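Local coordinates for protein farnesyl diphosphate phosphatase YisP (Bacillus subtilis subsp. subtilis, PDB 3WE9) that hydrolyses farnesyl diphosphate to farnesol and diphosphate, supplying a step needed for biofilm formation, at residues A[49-54]-A[102-107]; A[199-204]-A[253-258]; A[149-154]-A[217-222]; A[94-99]-A[137-142]. All blocks are in the same frame, centred on the assembly; numbering follows the deposited sequence.

Contact 1: A[49-54]-A[102-107]; sequences SFCHTA and REFIAA
A sulfur-aromatic contact between Cys51 and Phe104 joins helix 38-54 to helix 98-107. Cys51 SG stands over one face of the Phe104 ring, 4.2 Å from its centroid and displaced toward the rim, while Cys51 CB lies 3.8 Å from Phe104 CZ. Phe104 sends its ring across the gap because CG is anti to the backbone N (chi1 -169°); CE1 thereby comes 3.5 Å from Cys51 O. The local helix axes run nearly parallel, 10.3 Å apart with a crossing angle of -21°, a wide spacing bridged by large side chains within the all-helical isoprenoid synthase fold of the squalene/phytoene synthase family. Ala54 CB touches the edge of the Phe104 ring near its plane and also meets Ile105 CD1 at 3.4 Å, tighter than usual for two carbons. That same CD1 lies 3.8 Å from Phe50 CZ, the two side chains crossing at about a right angle. Without the Phe104 ring, as with an alanine here, a gap is likely to open between the helices and the Cys51 sulfur to lose its aromatic partner. Met135 of helix 118-140 touches both Cys51 and Phe104, and Phe50 meets Phe101 edge-to-face.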
# COMPACT_ATOMS: atom_id res chain seq x y z
N SER A 49 4.32 7.80 6.78
CA SER A 49 3.60 8.70 7.68
C SER A 49 3.11 9.87 6.83
O SER A 49 1.98 10.33 6.98
CB SER A 49 4.52 9.21 8.79
OG SER A 49 4.80 8.20 9.74
N PHE A 50 3.99 10.34 5.94
CA PHE A 50 3.67 11.43 5.03
C PHE A 50 2.44 11.04 4.21
O PHE A 50 1.49 11.82 4.08
CB PHE A 50 4.84 11.69 4.07
CG PHE A 50 4.46 12.51 2.87
CD1 PHE A 50 4.34 13.89 2.96
CD2 PHE A 50 4.19 11.89 1.65
CE1 PHE A 50 3.96 14.65 1.85
CE2 PHE A 50 3.81 12.63 0.54
CZ PHE A 50 3.69 14.02 0.64
N CYS A 51 2.46 9.83 3.66
CA CYS A 51 1.35 9.32 2.87
C CYS A 51 0.05 9.32 3.68
O CYS A 51 -0.98 9.83 3.22
CB CYS A 51 1.66 7.91 2.36
SG CYS A 51 2.94 7.86 1.07
N HIS A 52 0.09 8.74 4.87
CA HIS A 52 -1.09 8.69 5.73
C HIS A 52 -1.60 10.10 6.01
O HIS A 52 -2.79 10.37 5.84
CB HIS A 52 -0.76 8.00 7.06
CG HIS A 52 -1.91 7.97 8.02
ND1 HIS A 52 -3.04 7.21 7.81
CD2 HIS A 52 -2.11 8.62 9.19
CE1 HIS A 52 -3.89 7.40 8.80
NE2 HIS A 52 -3.35 8.25 9.66
N THR A 53 -0.70 10.98 6.44
CA THR A 53 -1.06 12.36 6.75
C THR A 53 -1.74 13.04 5.58
O THR A 53 -2.80 13.66 5.74
CB THR A 53 0.19 13.19 7.13
OG1 THR A 53 0.69 12.73 8.40
CG2 THR A 53 -0.15 14.67 7.24
N ALA A 54 -1.14 12.94 4.40
CA ALA A 54 -1.70 13.55 3.20
C ALA A 54 -3.04 12.92 2.81
O ALA A 54 -3.89 13.58 2.22
CB ALA A 54 -0.71 13.44 2.05
N ARG A 102 4.70 14.61 -4.99
CA ARG A 102 3.77 15.58 -5.57
C ARG A 102 2.60 14.79 -6.15
O ARG A 102 1.44 15.09 -5.87
CB ARG A 102 4.45 16.37 -6.69
CG ARG A 102 5.71 17.12 -6.26
CD ARG A 102 6.39 17.76 -7.46
NE ARG A 102 7.67 18.38 -7.11
CZ ARG A 102 7.80 19.36 -6.22
NH1 ARG A 102 6.74 19.85 -5.59
NH2 ARG A 102 9.00 19.87 -5.97
N GLU A 103 2.93 13.78 -6.95
CA GLU A 103 1.93 12.92 -7.58
C GLU A 103 0.90 12.45 -6.56
O GLU A 103 -0.30 12.57 -6.78
CB GLU A 103 2.62 11.71 -8.21
CG GLU A 103 2.94 11.86 -9.68
CD GLU A 103 1.77 11.46 -10.57
OE1 GLU A 103 0.72 12.13 -10.51
OE2 GLU A 103 1.91 10.46 -11.31
N PHE A 104 1.39 11.92 -5.44
CA PHE A 104 0.52 11.42 -4.39
C PHE A 104 -0.42 12.51 -3.87
O PHE A 104 -1.62 12.28 -3.73
CB PHE A 104 1.38 10.86 -3.25
CG PHE A 104 0.60 10.09 -2.22
CD1 PHE A 104 -0.07 10.74 -1.19
CD2 PHE A 104 0.52 8.70 -2.30
CE1 PHE A 104 -0.81 10.02 -0.25
CE2 PHE A 104 -0.21 7.97 -1.36
CZ PHE A 104 -0.88 8.63 -0.33
N ILE A 105 0.13 13.68 -3.59
CA ILE A 105 -0.68 14.79 -3.09
C ILE A 105 -1.80 15.15 -4.05
O ILE A 105 -2.96 15.27 -3.65
CB ILE A 105 0.18 16.06 -2.85
CG1 ILE A 105 1.12 15.84 -1.67
CG2 ILE A 105 -0.72 17.26 -2.60
CD1 ILE A 105 0.40 15.57 -0.36
N ALA A 106 -1.46 15.32 -5.33
CA ALA A 106 -2.45 15.66 -6.34
C ALA A 106 -3.58 14.64 -6.40
O ALA A 106 -4.74 15.00 -6.57
CB ALA A 106 -1.77 15.78 -7.71
N ALA A 107 -3.23 13.36 -6.25
CA ALA A 107 -4.20 12.27 -6.31
C ALA A 107 -5.20 12.24 -5.15
O ALA A 107 -6.19 11.51 -5.21
CB ALA A 107 -3.47 10.93 -6.40

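Contact 2: A[199-204]-A[253-258]; sequences KAFTMT and HDVFQY
Phe201, His253 and Thr202 carry most of this contact between the first turns of helix 199-221 and the loop that follows helix 228-250. Phe201 extends its ring toward the loop, CG being anti to the backbone N (chi1 174°), and is met there on one face and along its rim. Over the face comes Phe256, approaching from the opposite direction: its CE2 lies above the middle of the Phe201 ring, and its CZ is 3.4 Å from Phe201 CE1. The two ring planes are inclined at 45° with centroids 4.6 Å apart, an oblique pairing. Around the rim, near the ring plane, Val255 CG2 is 3.8 Å from Phe201 CZ and the backbone His253 O is 3.6 Å from Phe201 CE2. Losing this ring to an alanine would probably leave Phe256 and Val255 without their helix-side partner and weaken the loop's hold on the helix. One residue on, Thr202 makes a CH-pi contact, CG2 lying 3.9 Å from the centroid of the His253 imidazole over its face. Thr202 divides its branches: OG1 (chi1 57°) turns back to hydrogen-bond to Lys199 O at 3.0 Å, leaving the methyl to meet the imidazole. His253 NE2 is hydrogen-bonded to Glu206 of helix 199-221, and Trp205 meets its ring edge-to-face, so the imidazole is fixed from more than one direction. The chain turns sharply through an inverse gamma turn centred on Asp254; just after it Phe256 joins Phe201 and Tyr187 in an aromatic cluster that packs an interhelical loop against the start of a long helix in the all-helical family fold.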
# COMPACT_ATOMS: atom_id res chain seq x y z
N LYS A 199 -22.98 -13.79 -6.74
CA LYS A 199 -22.01 -14.28 -7.72
C LYS A 199 -21.48 -13.14 -8.60
O LYS A 199 -20.29 -13.08 -8.90
CB LYS A 199 -22.66 -15.35 -8.61
CG LYS A 199 -21.72 -15.91 -9.67
CD LYS A 199 -20.48 -16.53 -9.06
CE LYS A 199 -19.58 -17.15 -10.13
NZ LYS A 199 -18.33 -17.73 -9.57
N ALA A 200 -22.37 -12.25 -9.01
CA ALA A 200 -21.99 -11.11 -9.84
C ALA A 200 -20.95 -10.26 -9.12
O ALA A 200 -20.01 -9.75 -9.73
CB ALA A 200 -23.22 -10.26 -10.16
N PHE A 201 -21.11 -10.11 -7.81
CA PHE A 201 -20.15 -9.33 -7.05
C PHE A 201 -18.80 -10.02 -6.91
O PHE A 201 -17.75 -9.39 -7.08
CB PHE A 201 -20.65 -9.00 -5.64
CG PHE A 201 -19.60 -8.32 -4.79
CD1 PHE A 201 -19.13 -7.06 -5.13
CD2 PHE A 201 -19.04 -8.98 -3.70
CE1 PHE A 201 -18.10 -6.45 -4.40
CE2 PHE A 201 -18.01 -8.38 -2.96
CZ PHE A 201 -17.54 -7.11 -3.31
N THR A 202 -18.81 -11.31 -6.58
CA THR A 202 -17.56 -12.03 -6.41
C THR A 202 -16.78 -12.09 -7.72
O THR A 202 -15.55 -12.05 -7.72
CB THR A 202 -17.79 -13.46 -5.84
OG1 THR A 202 -18.67 -14.20 -6.70
CG2 THR A 202 -18.39 -13.38 -4.44
N MET A 203 -17.49 -12.18 -8.85
CA MET A 203 -16.83 -12.19 -10.15
C MET A 203 -16.17 -10.84 -10.40
O MET A 203 -15.07 -10.76 -10.94
CB MET A 203 -17.83 -12.50 -11.26
CG MET A 203 -18.25 -13.96 -11.29
SD MET A 203 -19.44 -14.28 -12.59
CE MET A 203 -18.35 -14.58 -13.99
N THR A 204 -16.87 -9.77 -10.00
CA THR A 204 -16.36 -8.41 -10.15
C THR A 204 -15.11 -8.26 -9.28
O THR A 204 -14.07 -7.77 -9.73
CB THR A 204 -17.42 -7.38 -9.70
OG1 THR A 204 -18.56 -7.46 -10.57
CG2 THR A 204 -16.84 -5.95 -9.74
N HIS A 253 -15.95 -12.90 0.89
CA HIS A 253 -15.97 -11.56 0.29
C HIS A 253 -16.90 -10.59 1.01
O HIS A 253 -17.46 -9.69 0.39
CB HIS A 253 -16.41 -11.67 -1.18
CG HIS A 253 -15.55 -12.57 -2.01
ND1 HIS A 253 -15.78 -13.93 -2.12
CD2 HIS A 253 -14.44 -12.31 -2.74
CE1 HIS A 253 -14.85 -14.46 -2.89
NE2 HIS A 253 -14.02 -13.50 -3.28
N ASP A 254 -17.05 -10.77 2.32
CA ASP A 254 -17.95 -9.95 3.14
C ASP A 254 -17.35 -8.57 3.44
O ASP A 254 -17.38 -8.10 4.59
CB ASP A 254 -18.24 -10.72 4.44
CG ASP A 254 -19.58 -10.37 5.06
OD1 ASP A 254 -20.43 -9.73 4.41
OD2 ASP A 254 -19.79 -10.77 6.22
N VAL A 255 -16.84 -7.91 2.40
CA VAL A 255 -16.19 -6.61 2.55
C VAL A 255 -17.09 -5.39 2.64
O VAL A 255 -16.59 -4.28 2.84
CB VAL A 255 -15.16 -6.37 1.41
CG1 VAL A 255 -14.05 -7.42 1.50
CG2 VAL A 255 -15.85 -6.43 0.06
N PHE A 256 -18.40 -5.57 2.47
CA PHE A 256 -19.33 -4.44 2.59
C PHE A 256 -19.66 -4.27 4.08
O PHE A 256 -20.00 -3.18 4.54
CB PHE A 256 -20.64 -4.72 1.83
CG PHE A 256 -20.49 -4.70 0.33
CD1 PHE A 256 -20.13 -3.53 -0.34
CD2 PHE A 256 -20.74 -5.84 -0.41
CE1 PHE A 256 -20.01 -3.51 -1.73
CE2 PHE A 256 -20.62 -5.83 -1.81
CZ PHE A 256 -20.26 -4.67 -2.46
N GLN A 257 -19.54 -5.37 4.83
CA GLN A 257 -19.83 -5.38 6.26
C GLN A 257 -18.62 -5.20 7.17
O GLN A 257 -18.71 -4.55 8.21
CB GLN A 257 -20.53 -6.69 6.64
CG GLN A 257 -21.90 -6.87 6.01
CD GLN A 257 -22.79 -5.66 6.20
OE1 GLN A 257 -22.86 -5.09 7.29
NE2 GLN A 257 -23.47 -5.26 5.14
N TYR A 258 -17.49 -5.78 6.77
CA TYR A 258 -16.27 -5.72 7.56
C TYR A 258 -15.06 -5.27 6.75
O TYR A 258 -15.00 -5.49 5.54
CB TYR A 258 -15.93 -7.10 8.13
CG TYR A 258 -16.96 -7.69 9.04
CD1 TYR A 258 -16.93 -7.43 10.42
CD2 TYR A 258 -17.94 -8.55 8.55
CE1 TYR A 258 -17.85 -8.02 11.28
CE2 TYR A 258 -18.87 -9.13 9.40
CZ TYR A 258 -18.82 -8.87 10.76
OH TYR A 258 -19.72 -9.46 11.61

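Contact 3: A[149-154]-A[217-222]; sequences KQAAVS and EECQDA
Ser154 and Glu218 face each other across helices 145-165 and 199-221, and their side chains make the polar link of this contact. Glu218 reaches over as an extended chain, CG anti to the backbone N, and brings its carboxylate to the serine hydroxyl. Ser154 OG donates to Glu218 OE1 at 2.5 Å, a short bond that meets the oxygen from above the carboxylate plane, 45° out of it. Gln150, one turn earlier, is likewise stretched out; it crosses Glu218 at about a right angle, with NE2 3.5 Å from Glu218 OE1 and the amide and carboxylate planes 76° apart. Deeper in, the groups become small and apolar. Ala151 CB abuts Ala222 CB at 3.7 Å, methyl against methyl, and lies 4.3 Å from Cys219 SG, which is also 3.7 Å from the backbone Ala151 O. These short side chains let the backbones come close: Ala151 CA and Cys219 CA are only 4.5 Å apart. Beyond the interface, Cys219 packs on Val234 and Leu238 of helix 228-250. With local axes 8.4 Å apart and N-to-C directions at 145°, this is a close antiparallel helix crossing built on small residues and bordered by a polar rim, part of the helical bundle of the isoprenoid synthase fold.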
# COMPACT_ATOMS: atom_id res chain seq x y z
N LYS A 149 12.87 -0.52 -10.17
CA LYS A 149 11.86 0.53 -10.20
C LYS A 149 10.47 -0.02 -10.52
O LYS A 149 9.50 0.28 -9.83
CB LYS A 149 12.25 1.59 -11.22
CG LYS A 149 11.26 2.74 -11.39
CD LYS A 149 11.71 3.63 -12.55
CE LYS A 149 10.65 4.63 -12.97
NZ LYS A 149 10.54 5.80 -12.07
N GLN A 150 10.39 -0.82 -11.58
CA GLN A 150 9.12 -1.41 -12.01
C GLN A 150 8.52 -2.26 -10.89
O GLN A 150 7.31 -2.22 -10.64
CB GLN A 150 9.36 -2.27 -13.25
CG GLN A 150 8.11 -2.90 -13.83
CD GLN A 150 8.42 -3.82 -15.00
OE1 GLN A 150 9.01 -3.40 -16.00
NE2 GLN A 150 8.03 -5.09 -14.88
N ALA A 151 9.38 -3.03 -10.20
CA ALA A 151 8.93 -3.89 -9.12
C ALA A 151 8.40 -3.10 -7.92
O ALA A 151 7.43 -3.51 -7.29
CB ALA A 151 10.07 -4.80 -8.68
N ALA A 152 9.06 -1.99 -7.61
CA ALA A 152 8.65 -1.15 -6.49
C ALA A 152 7.29 -0.51 -6.77
O ALA A 152 6.40 -0.50 -5.92
CB ALA A 152 9.70 -0.06 -6.25
N VAL A 153 7.13 0.04 -7.97
CA VAL A 153 5.87 0.67 -8.35
C VAL A 153 4.75 -0.38 -8.38
O VAL A 153 3.65 -0.14 -7.87
CB VAL A 153 5.98 1.35 -9.74
CG1 VAL A 153 4.61 1.85 -10.19
CG2 VAL A 153 6.97 2.52 -9.66
N SER A 154 5.04 -1.54 -8.95
CA SER A 154 4.05 -2.60 -9.01
C SER A 154 3.62 -3.06 -7.61
O SER A 154 2.45 -3.33 -7.38
CB SER A 154 4.59 -3.79 -9.81
OG SER A 154 4.59 -3.50 -11.20
N GLU A 217 2.90 -10.71 -8.40
CA GLU A 217 3.76 -11.72 -9.01
C GLU A 217 4.94 -11.06 -9.73
O GLU A 217 6.05 -11.60 -9.77
CB GLU A 217 2.94 -12.56 -10.00
CG GLU A 217 3.66 -13.78 -10.57
CD GLU A 217 4.28 -14.66 -9.49
OE1 GLU A 217 3.67 -14.81 -8.41
OE2 GLU A 217 5.39 -15.20 -9.72
N GLU A 218 4.69 -9.88 -10.28
CA GLU A 218 5.69 -9.10 -10.99
C GLU A 218 6.82 -8.70 -10.05
O GLU A 218 8.00 -8.75 -10.41
CB GLU A 218 5.01 -7.85 -11.55
CG GLU A 218 5.77 -7.08 -12.59
CD GLU A 218 4.85 -6.17 -13.36
OE1 GLU A 218 4.97 -4.93 -13.23
OE2 GLU A 218 3.98 -6.70 -14.09
N CYS A 219 6.46 -8.30 -8.84
CA CYS A 219 7.46 -7.91 -7.85
C CYS A 219 8.13 -9.17 -7.31
O CYS A 219 9.31 -9.16 -6.97
CB CYS A 219 6.81 -7.14 -6.70
SG CYS A 219 7.97 -6.62 -5.42
N GLN A 220 7.36 -10.24 -7.24
CA GLN A 220 7.87 -11.53 -6.76
C GLN A 220 9.01 -11.99 -7.66
O GLN A 220 10.03 -12.48 -7.18
CB GLN A 220 6.74 -12.57 -6.76
CG GLN A 220 7.16 -13.96 -6.30
CD GLN A 220 7.46 -14.03 -4.81
OE1 GLN A 220 6.66 -13.57 -3.98
NE2 GLN A 220 8.61 -14.60 -4.46
N ASP A 221 8.83 -11.83 -8.97
CA ASP A 221 9.86 -12.24 -9.93
C ASP A 221 11.15 -11.44 -9.76
O ASP A 221 12.24 -11.94 -10.06
CB ASP A 221 9.37 -12.08 -11.37
CG ASP A 221 8.19 -12.98 -11.71
OD1 ASP A 221 8.10 -14.09 -11.15
OD2 ASP A 221 7.36 -12.56 -12.55
N ALA A 222 11.04 -10.20 -9.30
CA ALA A 222 12.22 -9.35 -9.12
C ALA A 222 12.77 -9.37 -7.70
O ALA A 222 13.72 -8.66 -7.38
CB ALA A 222 11.88 -7.91 -9.53

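Contact 4: A[94-99]-A[137-142]; sequences FTLESE and LPILTR
Phe94, closing helix 84-94, meets the last turn of helix 118-140 through both its ring and its carbonyl. One ring face lies against Ile139, whose CG1 is 3.9 Å from Phe94 CG, and the two side chains cross at about a right angle. With CG beside the backbone N and anti to the carbonyl carbon (chi1 -68°), the ring is brought over the isoleucine while the carbonyl stays beside Pro138. There Phe94 O lies 3.5 Å from Pro138 CB and also accepts a hydrogen bond from a water at 2.9 Å. The same water donates to Pro138 O at 3.0 Å, so a single molecule bridges the backbones of the two segments. Thr95 then leaves the helix with a positive phi of 50°, turning the chain out of its helical course. Leu96 follows and folds back onto the opposing helix: its CD2 methyl rests 3.8 Å from Pro138 CB and 3.9 Å from Ile139 CG1, touching the proline ring and the isoleucine branch together. Pro138 has no N-H to give to the preceding turn, in keeping with the kink of helix 118-140 at this point. From Ser98 the chain enters helix 98-107 and moves off. Helix 38-54 lies alongside, Ser44 against Ile139 and Ala43 against Phe94, while Leu96 touches Tyr91. Within the squalene/phytoene synthase fold, apolar packing and one bridging water thus seat the short connection between two consecutive helices, 84-94 and 98-107, on the C-terminal turn of helix 118-140.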
# COMPACT_ATOMS: atom_id res chain seq x y z
N PHE A 94 18.65 9.72 1.99
CA PHE A 94 18.50 8.76 0.90
C PHE A 94 18.32 9.36 -0.49
O PHE A 94 18.04 8.63 -1.45
CB PHE A 94 17.33 7.82 1.23
CG PHE A 94 17.63 6.91 2.38
CD1 PHE A 94 18.38 5.75 2.18
CD2 PHE A 94 17.21 7.23 3.67
CE1 PHE A 94 18.73 4.93 3.26
CE2 PHE A 94 17.54 6.42 4.75
CZ PHE A 94 18.30 5.27 4.55
N THR A 95 18.49 10.67 -0.60
CA THR A 95 18.35 11.37 -1.87
C THR A 95 17.04 10.98 -2.54
O THR A 95 17.02 10.48 -3.67
CB THR A 95 19.54 11.05 -2.80
OG1 THR A 95 20.77 11.30 -2.11
CG2 THR A 95 19.49 11.92 -4.05
N LEU A 96 15.93 11.20 -1.84
CA LEU A 96 14.61 10.86 -2.35
C LEU A 96 14.18 11.84 -3.45
O LEU A 96 14.70 12.96 -3.53
CB LEU A 96 13.58 10.88 -1.21
CG LEU A 96 13.89 9.96 -0.02
CD1 LEU A 96 12.80 10.09 1.03
CD2 LEU A 96 14.02 8.52 -0.49
N GLU A 97 13.25 11.41 -4.29
CA GLU A 97 12.76 12.24 -5.39
C GLU A 97 11.44 12.93 -5.05
O GLU A 97 10.55 12.32 -4.45
CB GLU A 97 12.59 11.39 -6.64
CG GLU A 97 13.83 10.62 -7.02
CD GLU A 97 13.71 10.00 -8.39
OE1 GLU A 97 12.73 9.26 -8.63
OE2 GLU A 97 14.60 10.25 -9.23
N SER A 98 11.32 14.19 -5.45
CA SER A 98 10.12 14.98 -5.16
C SER A 98 8.87 14.62 -5.97
O SER A 98 7.76 14.71 -5.46
CB SER A 98 10.43 16.47 -5.33
OG SER A 98 10.83 16.77 -6.66
N GLU A 99 9.06 14.23 -7.23
CA GLU A 99 7.93 13.89 -8.11
C GLU A 99 6.85 12.97 -7.53
O GLU A 99 5.68 13.36 -7.45
CB GLU A 99 8.45 13.29 -9.42
CG GLU A 99 9.18 14.28 -10.35
CD GLU A 99 10.41 14.90 -9.72
OE1 GLU A 99 11.23 14.16 -9.13
OE2 GLU A 99 10.57 16.14 -9.82
N LEU A 137 11.69 3.54 -3.19
CA LEU A 137 12.76 2.90 -3.97
C LEU A 137 14.19 3.18 -3.50
O LEU A 137 14.98 2.26 -3.30
CB LEU A 137 12.63 3.26 -5.45
CG LEU A 137 13.60 2.56 -6.41
CD1 LEU A 137 13.47 1.05 -6.28
CD2 LEU A 137 13.32 3.01 -7.84
N PRO A 138 14.55 4.47 -3.33
CA PRO A 138 15.92 4.80 -2.89
C PRO A 138 16.27 4.24 -1.51
O PRO A 138 17.44 4.07 -1.18
CB PRO A 138 15.92 6.33 -2.91
CG PRO A 138 14.91 6.66 -3.96
CD PRO A 138 13.80 5.69 -3.66
N ILE A 139 15.24 3.96 -0.72
CA ILE A 139 15.45 3.41 0.62
C ILE A 139 15.65 1.89 0.53
O ILE A 139 16.46 1.31 1.26
CB ILE A 139 14.23 3.73 1.52
CG1 ILE A 139 14.12 5.25 1.71
CG2 ILE A 139 14.36 3.01 2.86
CD1 ILE A 139 12.86 5.70 2.45
N LEU A 140 14.91 1.25 -0.38
CA LEU A 140 14.99 -0.19 -0.55
C LEU A 140 16.25 -0.65 -1.28
O LEU A 140 16.72 -1.77 -1.08
CB LEU A 140 13.76 -0.68 -1.32
CG LEU A 140 12.42 -0.29 -0.68
CD1 LEU A 140 11.25 -0.70 -1.60
CD2 LEU A 140 12.31 -0.95 0.68
N THR A 141 16.81 0.21 -2.12
CA THR A 141 18.01 -0.18 -2.85
C THR A 141 18.89 0.99 -3.24
O THR A 141 18.41 2.01 -3.73
CB THR A 141 17.68 -0.98 -4.14
OG1 THR A 141 18.90 -1.41 -4.76
CG2 THR A 141 16.91 -0.11 -5.13
N ARG A 142 20.19 0.81 -3.04
CA ARG A 142 21.18 1.83 -3.36
C ARG A 142 21.78 1.65 -4.76
O ARG A 142 22.20 2.63 -5.38
CB ARG A 142 22.31 1.81 -2.32
CG ARG A 142 22.87 0.41 -2.00
CD ARG A 142 24.25 0.53 -1.34
NE ARG A 142 24.77 -0.74 -0.82
CZ ARG A 142 24.65 -1.13 0.45
NH1 ARG A 142 24.03 -0.35 1.33
NH2 ARG A 142 25.15 -2.29 0.84
O HOH W 1 19.60 6.17 -1.64

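From the N terminus, 49-54 opens contact 1 and 94-99 opens contact 4 before 102-107 closes the first, so the two loops cross; contact 1 uses helix 98-107 and contact 4 the turn leading into it, and their centres are 16 Å apart. Contact 4 closes at 137-142, and contact 3 opens soon afterwards at 149-154. These two touch, Leu137 packing against Lys149 and Ala152 where helix 118-140 gives way to helix 145-165. Contact 2 opens at 199-204, contact 3 closes at 217-222 and contact 2 at 253-258: a second crossed pair, sharing helix 199-221. The crossed pairs follow in series, and contacts 2 and 4 lie on opposite sides of the chain's centre, about 37 Å apart between centres.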